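Long-range contact in ribonuclease (Streptomyces aureofaciens, PDB 1PYL), which is a small bacterial ribonuclease, a compact alpha+beta protein with one helix packed on a beta sheet and a disulfide tying its two chain ends: residues Leu5-Arg10 / Glu92-Cys97. Sequence-based numbering, arbitrary orientation.
Sequences LADVCR and EIDPRC
Val8 and Ile93 lie side by side and point the same way from two parallel neighbouring strands, 6-9 at the margin of the sheet and 91-94 next to it. Val8 CG1, held between its own backbone N and carbonyl carbon (chi1 57°), rests 4.0 Å from Ile93 CG1, while Ile93 CG2 reaches Arg10 CB. This is the tightly packed side: Leu13 touches both Val8 and Ile93, and Leu21 of helix 15-26 touches Ile93 and Arg10. Backbone hydrogen bonds form a parallel ladder: Glu92 N to Ala6 O, Val8 N to Glu92 O, Asp94 N to Val8 O (2.8 Å) and Arg10 N to Asp94 O (3.1 Å).

On the other face the exposed Asp7 and partly exposed Glu92 form a looser, polar end. In the modelled conformer Asp7 OD1 comes 3.6 Å from Asp94 OD2, the carboxylate planes 62° apart. Asp94 OD1 accepts from Arg96 N in an Asx turn and OD2 meets Arg96 NH1 in a salt bridge (3.0 Å), which would probably ease the like charges. Arg10 NH1 bonds to Gln18, and a water at the guanidinium edge, in its plane, links Arg10 NE to Pro95 O. A type I turn from Asp94 brings Cys97 back to Cys9, their SG atoms joined at 2.0 Å (torsion -91°). Beside the ladder's last rungs, this covalent link fixes the chain's final residue to strand 6-9 even at a partly exposed margin.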
ATOM      1  N   LEU A   5      -0.668 -14.851   0.211  1.00 27.06           N
ATOM      2  CA  LEU A   5      -0.477 -13.867  -0.830  1.00 25.66           C
ATOM      3  C   LEU A   5       0.913 -14.039  -1.406  1.00 23.98           C
ATOM      4  O   LEU A   5       1.806 -14.482  -0.730  1.00 25.31           O
ATOM      5  CB  LEU A   5      -0.589 -12.451  -0.223  1.00 25.61           C
ATOM      6  CG  LEU A   5      -1.979 -12.047   0.228  1.00 27.57           C
ATOM      7  CD1 LEU A   5      -1.827 -10.741   0.917  1.00 30.72           C
ATOM      8  CD2 LEU A   5      -3.000 -11.940  -0.911  1.00 29.38           C
ATOM      9  N   ALA A   6       1.100 -13.648  -2.655  1.00 22.97           N
ATOM     10  CA  ALA A   6       2.417 -13.603  -3.242  1.00 23.00           C
ATOM     11  C   ALA A   6       3.249 -12.517  -2.526  1.00 22.06           C
ATOM     12  O   ALA A   6       2.695 -11.553  -2.010  1.00 21.83           O
ATOM     13  CB  ALA A   6       2.301 -13.277  -4.719  1.00 23.86           C
ATOM     14  N   ASP A   7       4.557 -12.703  -2.521  1.00 22.02           N
ATOM     15  CA  ASP A   7       5.485 -11.753  -1.924  1.00 22.78           C
ATOM     16  C   ASP A   7       6.223 -10.943  -3.010  1.00 20.28           C
ATOM     17  O   ASP A   7       6.470 -11.421  -4.123  1.00 21.55           O
ATOM     18  CB  ASP A   7       6.441 -12.468  -0.943  1.00 25.87           C
ATOM     19  CG  ASP A   7       7.814 -12.573  -1.485  0.50 28.09           C
ATOM     20  OD1 ASP A   7       8.727 -11.896  -0.966  0.50 33.98           O
ATOM     21  OD2 ASP A   7       8.098 -13.334  -2.425  0.50 33.78           O
ATOM     22  N   VAL A   8       6.556  -9.710  -2.676  1.00 17.42           N
ATOM     23  CA  VAL A   8       7.411  -8.893  -3.512  1.00 16.29           C
ATOM     24  C   VAL A   8       8.489  -8.265  -2.649  1.00 16.58           C
ATOM     25  O   VAL A   8       8.185  -7.689  -1.604  1.00 16.67           O
ATOM     26  CB  VAL A   8       6.615  -7.825  -4.271  1.00 16.70           C
ATOM     27  CG1 VAL A   8       5.802  -6.883  -3.365  1.00 17.20           C
ATOM     28  CG2 VAL A   8       7.527  -7.028  -5.212  1.00 17.83           C
ATOM     29  N   CYS A   9       9.736  -8.397  -3.061  1.00 16.35           N
ATOM     30  CA  CYS A   9      10.831  -7.735  -2.361  1.00 16.69           C
ATOM     31  C   CYS A   9      10.688  -6.243  -2.466  1.00 17.03           C
ATOM     32  O   CYS A   9      10.365  -5.710  -3.511  1.00 16.78           O
ATOM     33  CB  CYS A   9      12.169  -8.141  -2.975  1.00 18.06           C
ATOM     34  SG  CYS A   9      12.660  -9.821  -2.598  1.00 22.17           S
ATOM     35  N   ARG A  10      10.965  -5.537  -1.364  1.00 17.00           N
ATOM     36  CA  ARG A  10      10.905  -4.100  -1.379  1.00 19.06           C
ATOM     37  C   ARG A  10      11.730  -3.496  -2.516  1.00 19.55           C
ATOM     38  O   ARG A  10      11.280  -2.582  -3.188  1.00 19.59           O
ATOM     39  CB  ARG A  10      11.362  -3.579   0.006  1.00 19.34           C
ATOM     40  CG  ARG A  10      11.120  -2.112   0.183  1.00 22.90           C
ATOM     41  CD  ARG A  10      12.266  -1.232  -0.205  1.00 24.58           C
ATOM     42  NE  ARG A  10      13.438  -1.444   0.648  1.00 27.50           N
ATOM     43  CZ  ARG A  10      14.624  -0.939   0.387  1.00 30.34           C
ATOM     44  NH1 ARG A  10      14.818  -0.178  -0.678  1.00 30.80           N
ATOM     45  NH2 ARG A  10      15.625  -1.176   1.220  1.00 32.67           N
ATOM     46  N   GLU A  92       2.249  -9.098  -0.666  1.00 16.28           N
ATOM     47  CA  GLU A  92       2.877  -8.641   0.595  1.00 16.43           C
ATOM     48  C   GLU A  92       4.303  -8.248   0.351  1.00 16.65           C
ATOM     49  O   GLU A  92       5.060  -8.956  -0.298  1.00 17.56           O
ATOM     50  CB  GLU A  92       2.817  -9.711   1.692  1.00 19.06           C
ATOM     51  CG  GLU A  92       3.113  -9.107   3.067  1.00 23.45           C
ATOM     52  CD  GLU A  92       2.690  -9.958   4.257  1.00 29.55           C
ATOM     53  OE1 GLU A  92       2.784  -9.448   5.402  1.00 35.12           O
ATOM     54  OE2 GLU A  92       2.263 -11.097   4.057  1.00 32.88           O
ATOM     55  N   ILE A  93       4.681  -7.096   0.881  1.00 15.54           N
ATOM     56  CA  ILE A  93       6.037  -6.564   0.709  1.00 16.95           C
ATOM     57  C   ILE A  93       6.957  -7.206   1.708  1.00 17.29           C
ATOM     58  O   ILE A  93       6.666  -7.252   2.908  1.00 18.42           O
ATOM     59  CB  ILE A  93       6.053  -5.020   0.834  1.00 17.14           C
ATOM     60  CG1 ILE A  93       5.206  -4.393  -0.267  1.00 17.34           C
ATOM     61  CG2 ILE A  93       7.519  -4.466   0.767  1.00 18.84           C
ATOM     62  CD1 ILE A  93       4.815  -2.924  -0.090  1.00 17.61           C
ATOM     63  N   ASP A  94       8.079  -7.727   1.202  1.00 18.22           N
ATOM     64  CA  ASP A  94       9.105  -8.384   2.018  1.00 19.34           C
ATOM     65  C   ASP A  94      10.189  -7.351   2.235  1.00 20.18           C
ATOM     66  O   ASP A  94      10.930  -7.012   1.338  1.00 19.33           O
ATOM     67  CB  ASP A  94       9.660  -9.615   1.315  1.00 19.79           C
ATOM     68  CG  ASP A  94      10.613 -10.414   2.166  1.00 22.34           C
ATOM     69  OD1 ASP A  94      11.118  -9.905   3.173  1.00 25.67           O
ATOM     70  OD2 ASP A  94      10.924 -11.567   1.839  1.00 27.47           O
ATOM     71  N   PRO A  95      10.292  -6.837   3.454  1.00 22.23           N
ATOM     72  CA  PRO A  95      11.237  -5.772   3.734  1.00 22.97           C
ATOM     73  C   PRO A  95      12.703  -6.209   3.691  1.00 23.06           C
ATOM     74  O   PRO A  95      13.582  -5.354   3.683  1.00 25.60           O
ATOM     75  CB  PRO A  95      10.860  -5.356   5.182  1.00 23.66           C
ATOM     76  CG  PRO A  95      10.210  -6.556   5.763  1.00 25.09           C
ATOM     77  CD  PRO A  95       9.533  -7.243   4.652  1.00 22.55           C
ATOM     78  N   ARG A  96      12.946  -7.507   3.678  1.00 24.51           N
ATOM     79  CA  ARG A  96      14.286  -8.078   3.838  1.00 25.68           C
ATOM     80  C   ARG A  96      15.084  -8.130   2.529  1.00 25.73           C
ATOM     81  O   ARG A  96      16.291  -8.420   2.535  1.00 27.37           O
ATOM     82  CB  ARG A  96      14.192  -9.512   4.372  1.00 26.78           C
ATOM     83  CG  ARG A  96      13.462  -9.667   5.721  1.00 30.62           C
ATOM     84  CD  ARG A  96      13.198 -11.085   6.125  1.00 36.12           C
ATOM     85  NE  ARG A  96      12.267 -11.787   5.238  1.00 39.54           N
ATOM     86  CZ  ARG A  96      12.422 -13.029   4.768  1.00 43.67           C
ATOM     87  NH1 ARG A  96      11.490 -13.534   3.976  1.00 45.77           N
ATOM     88  NH2 ARG A  96      13.486 -13.787   5.075  1.00 45.79           N
ATOM     89  N   CYS A  97      14.431  -7.879   1.400  1.00 24.32           N
ATOM     90  CA  CYS A  97      15.093  -8.057   0.119  1.00 23.83           C
ATOM     91  C   CYS A  97      14.759  -6.999  -0.916  1.00 23.05           C
ATOM     92  O   CYS A  97      13.981  -6.082  -0.695  1.00 22.36           O
ATOM     93  CB  CYS A  97      14.779  -9.449  -0.414  1.00 23.25           C
ATOM     94  SG  CYS A  97      13.012  -9.827  -0.603  1.00 22.79           S
ATOM     95  OXT CYS A  97      15.297  -7.058  -2.031  1.00 23.27           O
TER
HETATM   96  O   HOH W   1      12.917  -2.776   3.291  1.00 32.01           O